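PDB 6ZTI: PlaB phospholipase, which probably hydrolyses phospholipids as an alpha/beta hydrolase linked to Legionella virulence, and binds NAD(H), which mediates its tetramerization and thereby controls its activity. Local coordinates for residues Tyr32-Gln37 / Ile277-Ala282; Thr196-Asp201 / Phe258-Gly263; Ser25-Asn30 / Ile61-Thr66. One frame throughout, in Å; residues are numbered along the deposited sequence.

Contact 1 of 3, residues Tyr32-Gln37 / Ile277-Ala282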
ATOM      1  N   TYR B  32      29.009  18.637 -19.641  1.00 13.04           N
ATOM      2  CA  TYR B  32      30.232  18.071 -20.202  1.00 18.23           C
ATOM      3  C   TYR B  32      31.465  18.928 -19.950  1.00 15.92           C
ATOM      4  O   TYR B  32      32.563  18.530 -20.355  1.00 12.57           O
ATOM      5  CB  TYR B  32      30.080  17.857 -21.716  1.00 15.37           C
ATOM      6  CG  TYR B  32      28.926  16.953 -22.107  1.00 11.34           C
ATOM      7  CD1 TYR B  32      28.841  15.658 -21.616  1.00 15.86           C
ATOM      8  CD2 TYR B  32      27.935  17.387 -22.995  1.00 16.79           C
ATOM      9  CE1 TYR B  32      27.794  14.824 -21.975  1.00 14.60           C
ATOM     10  CE2 TYR B  32      26.890  16.561 -23.362  1.00 14.60           C
ATOM     11  CZ  TYR B  32      26.830  15.276 -22.846  1.00 12.99           C
ATOM     12  OH  TYR B  32      25.794  14.437 -23.199  1.00 14.61           O
ATOM     13  N   GLY B  33      31.319  20.076 -19.284  1.00 17.95           N
ATOM     14  CA  GLY B  33      32.452  20.950 -19.067  1.00 18.50           C
ATOM     15  C   GLY B  33      32.894  21.519 -20.401  1.00 20.29           C
ATOM     16  O   GLY B  33      32.099  21.688 -21.321  1.00 20.64           O
ATOM     17  N   GLU B  34      34.192  21.798 -20.514  1.00 18.01           N
ATOM     18  CA  GLU B  34      34.783  22.217 -21.775  1.00 16.18           C
ATOM     19  C   GLU B  34      35.550  21.091 -22.466  1.00 15.89           C
ATOM     20  O   GLU B  34      36.307  21.354 -23.408  1.00 22.57           O
ATOM     21  CB  GLU B  34      35.682  23.440 -21.548  1.00 20.18           C
ATOM     22  CG  GLU B  34      34.917  24.648 -21.002  1.00 18.87           C
ATOM     23  CD  GLU B  34      35.745  25.934 -20.942  1.00 32.07           C
ATOM     24  OE1 GLU B  34      36.961  25.880 -20.650  1.00 28.09           O
ATOM     25  OE2 GLU B  34      35.163  27.013 -21.195  1.00 45.47           O
ATOM     26  N   LEU B  35      35.326  19.841 -22.060  1.00 17.47           N
ATOM     27  CA  LEU B  35      36.045  18.728 -22.675  1.00 14.66           C
ATOM     28  C   LEU B  35      35.758  18.561 -24.163  1.00 14.77           C
ATOM     29  O   LEU B  35      36.699  18.227 -24.906  1.00 15.32           O
ATOM     30  CB  LEU B  35      35.720  17.427 -21.929  1.00 15.29           C
ATOM     31  CG  LEU B  35      36.390  16.180 -22.511  1.00 14.86           C
ATOM     32  CD1 LEU B  35      37.901  16.373 -22.497  1.00 15.33           C
ATOM     33  CD2 LEU B  35      35.987  14.922 -21.780  1.00 20.30           C
ATOM     34  N   PRO B  36      34.530  18.755 -24.662  1.00 18.56           N
ATOM     35  CA  PRO B  36      34.322  18.670 -26.123  1.00 16.05           C
ATOM     36  C   PRO B  36      35.160  19.659 -26.915  1.00 17.60           C
ATOM     37  O   PRO B  36      35.814  19.275 -27.894  1.00 17.65           O
ATOM     38  CB  PRO B  36      32.816  18.935 -26.272  1.00 17.85           C
ATOM     39  CG  PRO B  36      32.231  18.519 -24.954  1.00 16.90           C
ATOM     40  CD  PRO B  36      33.261  18.919 -23.935  1.00 15.18           C
ATOM     41  N   GLN B  37      35.150  20.936 -26.525  1.00 27.88           N
ATOM     42  CA  GLN B  37      35.994  21.925 -27.194  1.00 25.38           C
ATOM     43  C   GLN B  37      37.471  21.556 -27.091  1.00 23.51           C
ATOM     44  O   GLN B  37      38.241  21.784 -28.033  1.00 31.96           O
ATOM     45  CB  GLN B  37      35.741  23.312 -26.595  1.00 33.03           C
ATOM     46  CG  GLN B  37      34.386  23.909 -26.991  1.00 48.27           C
ATOM     47  CD  GLN B  37      33.692  24.696 -25.872  1.00 61.44           C
ATOM     48  OE1 GLN B  37      34.049  24.597 -24.694  1.00 45.40           O
ATOM     49  NE2 GLN B  37      32.682  25.478 -26.249  1.00 46.88           N
ATOM     50  N   ILE B 277      36.285  20.032 -15.966  1.00 14.27           N
ATOM     51  CA  ILE B 277      37.282  20.172 -17.023  1.00 13.59           C
ATOM     52  C   ILE B 277      37.112  21.523 -17.705  1.00 14.76           C
ATOM     53  O   ILE B 277      36.026  21.852 -18.195  1.00 14.80           O
ATOM     54  CB  ILE B 277      37.151  19.031 -18.044  1.00 12.57           C
ATOM     55  CG1 ILE B 277      37.384  17.683 -17.370  1.00 11.22           C
ATOM     56  CG2 ILE B 277      38.122  19.218 -19.192  1.00 17.97           C
ATOM     57  CD1 ILE B 277      37.203  16.507 -18.295  1.00 13.91           C
ATOM     58  N   THR B 278      38.197  22.291 -17.779  1.00 17.23           N
ATOM     59  CA  THR B 278      38.217  23.543 -18.523  1.00 18.82           C
ATOM     60  C   THR B 278      39.359  23.509 -19.528  1.00 20.61           C
ATOM     61  O   THR B 278      40.289  22.704 -19.411  1.00 19.41           O
ATOM     62  CB  THR B 278      38.382  24.766 -17.603  1.00 22.95           C
ATOM     63  OG1 THR B 278      39.708  24.787 -17.060  1.00 16.86           O
ATOM     64  CG2 THR B 278      37.369  24.724 -16.475  1.00 19.68           C
ATOM     65  N   MET B 279      39.288  24.406 -20.518  1.00 23.22           N
ATOM     66  CA  MET B 279      40.389  24.527 -21.466  1.00 33.00           C
ATOM     67  C   MET B 279      41.696  24.813 -20.745  1.00 29.09           C
ATOM     68  O   MET B 279      42.765  24.382 -21.195  1.00 22.05           O
ATOM     69  CB  MET B 279      40.105  25.634 -22.485  1.00 25.57           C
ATOM     70  CG  MET B 279      39.031  25.301 -23.518  1.00 35.38           C
ATOM     71  SD  MET B 279      39.434  23.848 -24.500  1.00 49.39           S
ATOM     72  CE  MET B 279      40.960  24.359 -25.293  1.00 38.56           C
ATOM     73  N   ALA B 280      41.629  25.515 -19.612  1.00 21.98           N
ATOM     74  CA  ALA B 280      42.845  25.962 -18.948  1.00 26.09           C
ATOM     75  C   ALA B 280      43.466  24.864 -18.097  1.00 30.73           C
ATOM     76  O   ALA B 280      44.695  24.803 -17.969  1.00 30.24           O
ATOM     77  CB  ALA B 280      42.547  27.195 -18.097  1.00 27.71           C
ATOM     78  N   ASN B 281      42.652  23.982 -17.526  1.00 21.63           N
ATOM     79  CA  ASN B 281      43.172  22.929 -16.674  1.00 24.93           C
ATOM     80  C   ASN B 281      43.219  21.570 -17.362  1.00 17.63           C
ATOM     81  O   ASN B 281      43.783  20.637 -16.792  1.00 17.96           O
ATOM     82  CB  ASN B 281      42.350  22.841 -15.374  1.00 19.87           C
ATOM     83  CG  ASN B 281      40.972  22.192 -15.563  1.00 21.54           C
ATOM     84  OD1 ASN B 281      40.731  21.442 -16.513  1.00 17.80           O
ATOM     85  ND2 ASN B 281      40.070  22.464 -14.624  1.00 19.36           N
ATOM     86  N   ALA B 282      42.688  21.446 -18.582  1.00 23.44           N
ATOM     87  CA  ALA B 282      42.540  20.121 -19.184  1.00 26.12           C
ATOM     88  C   ALA B 282      43.878  19.401 -19.300  1.00 26.17           C
ATOM     89  O   ALA B 282      43.971  18.202 -19.012  1.00 17.68           O
ATOM     90  CB  ALA B 282      41.880  20.235 -20.557  1.00 27.17           C
TER

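Contact 2 of 3, residues Thr196-Asp201 / Phe258-Gly263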
ATOM      1  N   THR B 196      36.520   6.320 -12.975  1.00  8.06           N
ATOM      2  CA  THR B 196      35.719   6.976 -11.955  1.00  7.39           C
ATOM      3  C   THR B 196      36.641   7.540 -10.885  1.00 11.95           C
ATOM      4  O   THR B 196      37.861   7.354 -10.918  1.00  9.43           O
ATOM      5  CB  THR B 196      34.691   6.015 -11.358  1.00 10.72           C
ATOM      6  OG1 THR B 196      33.718   6.756 -10.611  1.00 10.78           O
ATOM      7  CG2 THR B 196      35.382   5.049 -10.479  1.00 11.09           C
ATOM      8  N   GLY B 197      36.036   8.268  -9.946  1.00  6.22           N
ATOM      9  CA  GLY B 197      36.756   8.815  -8.825  1.00  7.94           C
ATOM     10  C   GLY B 197      36.053   8.404  -7.545  1.00  6.49           C
ATOM     11  O   GLY B 197      34.956   7.840  -7.572  1.00  7.75           O
ATOM     12  N   GLN B 198      36.698   8.709  -6.421  1.00 10.33           N
ATOM     13  CA  GLN B 198      36.153   8.370  -5.110  1.00  9.27           C
ATOM     14  C   GLN B 198      36.312   9.514  -4.117  1.00 12.48           C
ATOM     15  O   GLN B 198      36.430   9.283  -2.907  1.00  8.80           O
ATOM     16  CB  GLN B 198      36.812   7.118  -4.551  1.00  6.55           C
ATOM     17  CG  GLN B 198      38.303   7.167  -4.504  1.00  6.87           C
ATOM     18  CD  GLN B 198      38.830   6.018  -3.708  1.00 10.19           C
ATOM     19  OE1 GLN B 198      38.417   4.875  -3.910  1.00 12.87           O
ATOM     20  NE2 GLN B 198      39.706   6.307  -2.766  1.00 12.15           N
ATOM     21  N   LYS B 199      36.281  10.742  -4.609  1.00  7.51           N
ATOM     22  CA  LYS B 199      36.363  11.942  -3.789  1.00 10.97           C
ATOM     23  C   LYS B 199      34.957  12.493  -3.561  1.00 13.62           C
ATOM     24  O   LYS B 199      34.173  12.597  -4.507  1.00 10.37           O
ATOM     25  CB  LYS B 199      37.226  12.997  -4.491  1.00 16.83           C
ATOM     26  CG  LYS B 199      37.875  14.008  -3.577  1.00 20.64           C
ATOM     27  CD  LYS B 199      39.044  13.381  -2.827  1.00 33.67           C
ATOM     28  CE  LYS B 199      39.840  14.436  -2.075  1.00 53.96           C
ATOM     29  NZ  LYS B 199      40.700  13.828  -1.019  1.00 50.83           N
ATOM     30  N   ILE B 200      34.630  12.835  -2.317  1.00  9.25           N
ATOM     31  CA  ILE B 200      33.379  13.528  -2.024  1.00  8.04           C
ATOM     32  C   ILE B 200      33.626  15.014  -2.190  1.00 13.51           C
ATOM     33  O   ILE B 200      34.621  15.545  -1.682  1.00 15.02           O
ATOM     34  CB  ILE B 200      32.872  13.226  -0.603  1.00  8.26           C
ATOM     35  CG1 ILE B 200      32.674  11.726  -0.388  1.00 11.88           C
ATOM     36  CG2 ILE B 200      31.574  14.000  -0.338  1.00  7.16           C
ATOM     37  CD1 ILE B 200      31.759  11.053  -1.402  1.00  9.62           C
ATOM     38  N   ASP B 201      32.742  15.692  -2.913  1.00 12.58           N
ATOM     39  CA  ASP B 201      32.763  17.151  -2.881  1.00 12.44           C
ATOM     40  C   ASP B 201      31.987  17.542  -1.628  1.00 12.92           C
ATOM     41  O   ASP B 201      30.752  17.532  -1.609  1.00 13.86           O
ATOM     42  CB  ASP B 201      32.183  17.781  -4.139  1.00 13.07           C
ATOM     43  CG  ASP B 201      32.390  19.303  -4.164  1.00 21.38           C
ATOM     44  OD1 ASP B 201      32.574  19.884  -3.077  1.00 20.20           O
ATOM     45  OD2 ASP B 201      32.387  19.924  -5.247  1.00 20.96           O
ATOM     46  N   PHE B 258      39.888  -0.392 -16.151  1.00  8.33           N
ATOM     47  CA  PHE B 258      39.235   0.166 -14.975  1.00  6.02           C
ATOM     48  C   PHE B 258      40.237   1.019 -14.226  1.00  8.15           C
ATOM     49  O   PHE B 258      41.282   0.522 -13.800  1.00  9.96           O
ATOM     50  CB  PHE B 258      38.684  -0.942 -14.066  1.00  9.37           C
ATOM     51  CG  PHE B 258      38.083  -0.435 -12.785  1.00  6.88           C
ATOM     52  CD1 PHE B 258      36.910   0.289 -12.804  1.00  5.74           C
ATOM     53  CD2 PHE B 258      38.697  -0.675 -11.563  1.00  9.27           C
ATOM     54  CE1 PHE B 258      36.359   0.768 -11.642  1.00  7.53           C
ATOM     55  CE2 PHE B 258      38.150  -0.209 -10.407  1.00  8.54           C
ATOM     56  CZ  PHE B 258      36.972   0.519 -10.445  1.00  9.28           C
ATOM     57  N   GLY B 259      39.905   2.285 -14.042  1.00 10.80           N
ATOM     58  CA  GLY B 259      40.770   3.197 -13.326  1.00 11.39           C
ATOM     59  C   GLY B 259      39.980   4.035 -12.352  1.00 13.29           C
ATOM     60  O   GLY B 259      38.907   4.541 -12.679  1.00 11.40           O
ATOM     61  N   VAL B 260      40.514   4.169 -11.145  1.00  6.14           N
ATOM     62  CA  VAL B 260      40.022   5.116 -10.153  1.00 10.51           C
ATOM     63  C   VAL B 260      40.986   6.299 -10.169  1.00 12.44           C
ATOM     64  O   VAL B 260      42.139   6.185  -9.741  1.00 15.03           O
ATOM     65  CB  VAL B 260      39.918   4.481  -8.760  1.00  7.18           C
ATOM     66  CG1 VAL B 260      39.403   5.476  -7.746  1.00 12.38           C
ATOM     67  CG2 VAL B 260      39.008   3.232  -8.781  1.00 12.26           C
ATOM     68  N   LEU B 261      40.541   7.393 -10.681  1.00 10.38           N
ATOM     69  CA  LEU B 261      41.355   8.589 -10.858  1.00  9.45           C
ATOM     70  C   LEU B 261      41.367   9.441  -9.591  1.00 10.25           C
ATOM     71  O   LEU B 261      40.395   9.446  -8.832  1.00 11.63           O
ATOM     72  CB  LEU B 261      40.817   9.423 -12.011  1.00 10.86           C
ATOM     73  CG  LEU B 261      40.691   8.719 -13.362  1.00 13.87           C
ATOM     74  CD1 LEU B 261      40.236   9.714 -14.458  1.00 12.85           C
ATOM     75  CD2 LEU B 261      42.010   8.066 -13.741  1.00 18.74           C
ATOM     76  N   PRO B 262      42.442  10.197  -9.352  1.00 12.10           N
ATOM     77  CA  PRO B 262      42.562  10.947  -8.094  1.00 14.50           C
ATOM     78  C   PRO B 262      41.814  12.272  -8.086  1.00 11.84           C
ATOM     79  O   PRO B 262      41.846  13.040  -9.053  1.00 15.16           O
ATOM     80  CB  PRO B 262      44.074  11.192  -7.983  1.00 16.03           C
ATOM     81  CG  PRO B 262      44.507  11.325  -9.404  1.00 16.29           C
ATOM     82  CD  PRO B 262      43.674  10.287 -10.155  1.00 12.69           C
ATOM     83  N   GLY B 263      41.168  12.544  -6.952  1.00 12.91           N
ATOM     84  CA  GLY B 263      40.674  13.870  -6.628  1.00 15.61           C
ATOM     85  C   GLY B 263      39.385  14.272  -7.293  1.00 15.52           C
ATOM     86  O   GLY B 263      39.095  15.469  -7.392  1.00 15.64           O
TER
HETATM   87  O   HOH W   1      39.174  10.069  -6.452  1.00  7.90           O

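Contact 3 of 3, residues Ser25-Asn30 / Ile61-Thr66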
ATOM      1  N   SER B  25      19.059  13.540 -14.473  1.00 22.19           N
ATOM      2  CA  SER B  25      18.644  14.838 -13.945  1.00 27.60           C
ATOM      3  C   SER B  25      19.345  16.011 -14.621  1.00 28.07           C
ATOM      4  O   SER B  25      19.265  17.136 -14.125  1.00 32.99           O
ATOM      5  CB  SER B  25      18.855  14.912 -12.428  1.00 33.42           C
ATOM      6  OG  SER B  25      17.907  14.098 -11.753  1.00 37.63           O
ATOM      7  N   VAL B  26      19.997  15.784 -15.760  1.00 21.56           N
ATOM      8  CA  VAL B  26      20.719  16.835 -16.470  1.00 24.61           C
ATOM      9  C   VAL B  26      19.747  17.656 -17.307  1.00 18.40           C
ATOM     10  O   VAL B  26      18.875  17.108 -17.991  1.00 19.66           O
ATOM     11  CB  VAL B  26      21.824  16.216 -17.344  1.00 20.95           C
ATOM     12  CG1 VAL B  26      22.413  17.235 -18.280  1.00 21.07           C
ATOM     13  CG2 VAL B  26      22.911  15.627 -16.460  1.00 18.67           C
ATOM     14  N   THR B  27      19.907  18.985 -17.274  1.00 14.20           N
ATOM     15  CA  THR B  27      19.069  19.874 -18.072  1.00 19.10           C
ATOM     16  C   THR B  27      19.872  20.840 -18.937  1.00 20.96           C
ATOM     17  O   THR B  27      19.288  21.777 -19.494  1.00 18.50           O
ATOM     18  CB  THR B  27      18.118  20.686 -17.183  1.00 32.63           C
ATOM     19  OG1 THR B  27      18.874  21.533 -16.311  1.00 21.31           O
ATOM     20  CG2 THR B  27      17.229  19.764 -16.366  1.00 31.65           C
ATOM     21  N   HIS B  28      21.178  20.632 -19.079  1.00 16.44           N
ATOM     22  CA  HIS B  28      22.033  21.577 -19.785  1.00 21.51           C
ATOM     23  C   HIS B  28      23.309  20.851 -20.182  1.00 20.41           C
ATOM     24  O   HIS B  28      23.898  20.145 -19.357  1.00 20.68           O
ATOM     25  CB  HIS B  28      22.331  22.780 -18.884  1.00 20.62           C
ATOM     26  CG  HIS B  28      22.815  23.988 -19.618  1.00 20.84           C
ATOM     27  ND1 HIS B  28      23.872  23.951 -20.503  1.00 29.03           N
ATOM     28  CD2 HIS B  28      22.404  25.277 -19.577  1.00 24.82           C
ATOM     29  CE1 HIS B  28      24.078  25.162 -20.989  1.00 21.98           C
ATOM     30  NE2 HIS B  28      23.202  25.986 -20.442  1.00 24.59           N
ATOM     31  N   THR B  29      23.731  21.019 -21.440  1.00 19.44           N
ATOM     32  CA  THR B  29      24.882  20.294 -21.964  1.00 23.83           C
ATOM     33  C   THR B  29      26.209  20.845 -21.462  1.00 16.88           C
ATOM     34  O   THR B  29      27.258  20.287 -21.803  1.00 16.56           O
ATOM     35  CB  THR B  29      24.873  20.295 -23.502  1.00 14.08           C
ATOM     36  OG1 THR B  29      24.607  21.612 -23.992  1.00 22.13           O
ATOM     37  CG2 THR B  29      23.814  19.324 -24.043  1.00 17.81           C
ATOM     38  N   ASN B  30      26.207  21.917 -20.674  1.00 18.91           N
ATOM     39  CA  ASN B  30      27.438  22.296 -19.993  1.00 20.22           C
ATOM     40  C   ASN B  30      27.865  21.244 -18.981  1.00 21.34           C
ATOM     41  O   ASN B  30      28.987  21.319 -18.465  1.00 18.44           O
ATOM     42  CB  ASN B  30      27.290  23.663 -19.303  1.00 23.34           C
ATOM     43  CG  ASN B  30      26.210  23.686 -18.227  1.00 24.01           C
ATOM     44  OD1 ASN B  30      25.713  22.651 -17.795  1.00 20.78           O
ATOM     45  ND2 ASN B  30      25.852  24.886 -17.785  1.00 23.65           N
ATOM     46  N   ILE B  61      16.359  12.903 -22.421  1.00 15.97           N
ATOM     47  CA  ILE B  61      15.406  13.377 -21.429  1.00 17.60           C
ATOM     48  C   ILE B  61      15.425  12.414 -20.252  1.00 20.05           C
ATOM     49  O   ILE B  61      14.992  11.261 -20.368  1.00 17.51           O
ATOM     50  CB  ILE B  61      13.998  13.498 -22.015  1.00 12.91           C
ATOM     51  CG1 ILE B  61      14.020  14.365 -23.271  1.00 20.88           C
ATOM     52  CG2 ILE B  61      13.049  14.062 -20.960  1.00 18.23           C
ATOM     53  CD1 ILE B  61      14.492  15.775 -23.035  1.00 22.85           C
ATOM     54  N   SER B  62      15.895  12.906 -19.111  1.00 22.18           N
ATOM     55  CA  SER B  62      15.987  12.125 -17.889  1.00 17.89           C
ATOM     56  C   SER B  62      14.978  12.562 -16.839  1.00 33.32           C
ATOM     57  O   SER B  62      14.991  12.028 -15.724  1.00 30.10           O
ATOM     58  CB  SER B  62      17.402  12.240 -17.310  1.00 25.09           C
ATOM     59  OG  SER B  62      17.817  13.600 -17.299  1.00 33.82           O
ATOM     60  N   PHE B  63      14.114  13.524 -17.155  1.00 25.46           N
ATOM     61  CA  PHE B  63      13.191  14.086 -16.179  1.00 23.66           C
ATOM     62  C   PHE B  63      11.729  13.859 -16.557  1.00 29.45           C
ATOM     63  O   PHE B  63      10.855  14.603 -16.104  1.00 32.55           O
ATOM     64  CB  PHE B  63      13.484  15.577 -16.004  1.00 20.63           C
ATOM     65  CG  PHE B  63      13.696  16.299 -17.298  1.00 23.83           C
ATOM     66  CD1 PHE B  63      12.616  16.706 -18.057  1.00 24.06           C
ATOM     67  CD2 PHE B  63      14.979  16.565 -17.763  1.00 23.94           C
ATOM     68  CE1 PHE B  63      12.800  17.364 -19.261  1.00 24.70           C
ATOM     69  CE2 PHE B  63      15.171  17.227 -18.970  1.00 28.74           C
ATOM     70  CZ  PHE B  63      14.081  17.626 -19.719  1.00 26.13           C
ATOM     71  N   ASP B  64      11.442  12.837 -17.362  1.00 25.96           N
ATOM     72  CA  ASP B  64      10.081  12.466 -17.737  1.00 27.22           C
ATOM     73  C   ASP B  64       9.752  11.123 -17.098  1.00 19.39           C
ATOM     74  O   ASP B  64      10.426  10.125 -17.368  1.00 21.13           O
ATOM     75  CB  ASP B  64       9.943  12.384 -19.261  1.00 19.04           C
ATOM     76  CG  ASP B  64       8.544  11.993 -19.711  1.00 27.75           C
ATOM     77  OD1 ASP B  64       7.886  11.166 -19.040  1.00 26.59           O
ATOM     78  OD2 ASP B  64       8.103  12.511 -20.752  1.00 30.62           O
ATOM     79  N   ASP B  65       8.697  11.088 -16.284  1.00 23.72           N
ATOM     80  CA  ASP B  65       8.369   9.879 -15.538  1.00 26.62           C
ATOM     81  C   ASP B  65       7.919   8.715 -16.417  1.00 28.83           C
ATOM     82  O   ASP B  65       7.897   7.579 -15.931  1.00 34.87           O
ATOM     83  CB  ASP B  65       7.281  10.177 -14.507  1.00 26.49           C
ATOM     84  CG  ASP B  65       7.815  10.887 -13.278  1.00 31.44           C
ATOM     85  OD1 ASP B  65       9.017  10.735 -12.961  1.00 29.55           O
ATOM     86  OD2 ASP B  65       7.027  11.598 -12.622  1.00 32.19           O
ATOM     87  N   THR B  66       7.575   8.946 -17.683  1.00 23.58           N
ATOM     88  CA  THR B  66       7.135   7.858 -18.551  1.00 30.34           C
ATOM     89  C   THR B  66       8.266   7.242 -19.367  1.00 23.00           C
ATOM     90  O   THR B  66       8.096   6.138 -19.895  1.00 28.74           O
ATOM     91  CB  THR B  66       6.038   8.347 -19.502  1.00 29.69           C
ATOM     92  OG1 THR B  66       6.589   9.267 -20.450  1.00 30.95           O
ATOM     93  CG2 THR B  66       4.934   9.042 -18.726  1.00 32.54           C
TER

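Contact 1 of 3, residues Tyr32-Gln37 / Ile277-Ala282
The side chain of Glu34 reaches over Thr278 and Met279, in the loop that leads to helix 286-296. Its CG lies anti to the carbonyl carbon (chi1 -61°), and the chain is extended from there. This carries OE1 to the backbone of the other segment. OE1 accepts the N-H of Met279 in an almost straight bond, with 2.8 Å between Met279 N and Glu34 OE1. The anti lone pair is used, the one turned away from OE2. Thr278 CA comes alongside, 3.4 Å from Glu34 OE1. The backbone of Glu34 adds a second, nearly straight bond, with Glu34 N 3.0 Å from Ile277 O. Gly33 sits in a type II' turn from Tyr32 to Leu35, and Glu34 is the N-cap residue of helix 35-44.

Next to these two hydrogen bonds, Leu35 and Ile277 cross obliquely, with Leu35 CD2 and Ile277 CD1 4.0 Å apart. Met279 is bent at chi2 and chi3, which brings SD against the helix backbone, 4.0 Å from Gln37 C. Met279 also touches Trp38, and Gln37 packs on Leu474 of the second subunit. The loop has its own bracing. Asn281 OD1 takes the N-H of Thr278 from above its carbonyl plane. Thr278 OG1 accepts from Asn281 N at 3.1 Å, an ST motif.

Glu34 thus grips the loop with both an N-H and a carboxylate oxygen. The Met279 N-H would be expected to favour an ionised Glu34 carboxylate.

Contact 2 of 3, residues Thr196-Asp201 / Phe258-Gly263
The two segments run parallel, their touching parts (CA 196 to 199 and CA 259 to 263) 27° apart. Thr196 bonds to the residues on both sides of Val260. Its N gives a hydrogen bond to Gly259 O at 3.0 Å, and its O receives Leu261 N at 2.7 Å. The same Thr196 O also has a CA-H contact with Val260 CA at 3.2 Å.

The side chains of Thr196 and Val260 lie on the same face of the sheet. Val260 CG1 meets Gln198 CG at 3.8 Å, and the two side chains cross at about a right angle. The amide end of Gln198 is held by Gln318, through OE1. Beyond Thr196 and Leu261 a water bridges the two backbones. It accepts from Gln198 N at 2.8 Å, donates to Leu261 O at 2.7 Å, and takes a weak bond from Gly263 N. Lys199 lays its CB against the backbone of Gly263, 3.8 Å from Gly263 C. A bend at chi2 (74°) then leads the rest of the chain away.

Strand 257-261 is the outermost within this chain, so the contact closes one edge of the parallel central sheet of the alpha/beta hydrolase fold.

Contact 3 of 3, residues Ser25-Asn30 / Ile61-Thr66
In the parallel sheet of this alpha/beta hydrolase, the loops leaving neighbouring strands 16-21 and 55-60 meet where Ser25, Val26 and Thr27 face Ser62 and Phe63. Ser62 OG lies close to two backbone nitrogens of the other loop. It sits between its own backbone N and carbonyl carbon (chi1 47°), and Ser62 OG is 3.1 Å from Ser25 N. The next backbone nitrogen, Val26 N, is 3.4 Å from the same Ser62 OG.

The Phe63 ring is met at its edge. Val26 O lies near the ring plane, 3.8 Å from Phe63 CE2. Thr27 CG2 approaches obliquely near the same ring atoms, 4.2 Å from Phe63 CD2. Ile61 CG2 covers one face of the ring from within its own loop, offset toward the rim.

Both loops also serve the assembly. Thr29 OG1 is hydrogen-bonded to Ala477 N of the second subunit, and Asp64 OD2 to Leu428 N of that subunit. The other carboxylate oxygen of Asp64 shapes its own loop. OD1 accepts from Thr66 N at 2.6 Å, an Asx turn, and from the Thr66 hydroxyl above the carboxylate plane.

Residues His28 to Asn30 fold back on themselves. The amide of Asn30 lies over the His28 ring, its ND2 above the ring centre. The backbone gives the hydrogen bond here: Asn30 N donates to His28 ND1 at 3.1 Å.

In the fold
Contact 1 lies on the same side of the chain's centre as contact 2 and as contact 3. Contacts 1 and 3 adjoin in sequence, yet their centres are 21 Å apart. Contact 2 is nested inside the loop closed by contact 1, with nearest atoms about 8 Å apart. Contact 3 closes before contact 2 opens, nearest atoms about 14 Å apart. In contact 2 the side chain of Lys199 is about 10 Å from a bound thio-NAD and about 7 Å from that of NAD-binding Arg202. In contact 3 that of Ser25 is about 11 Å from that of NAD-binding Arg145. Contacts 1 and 3 both reach the second subunit, contact 2 no other chain.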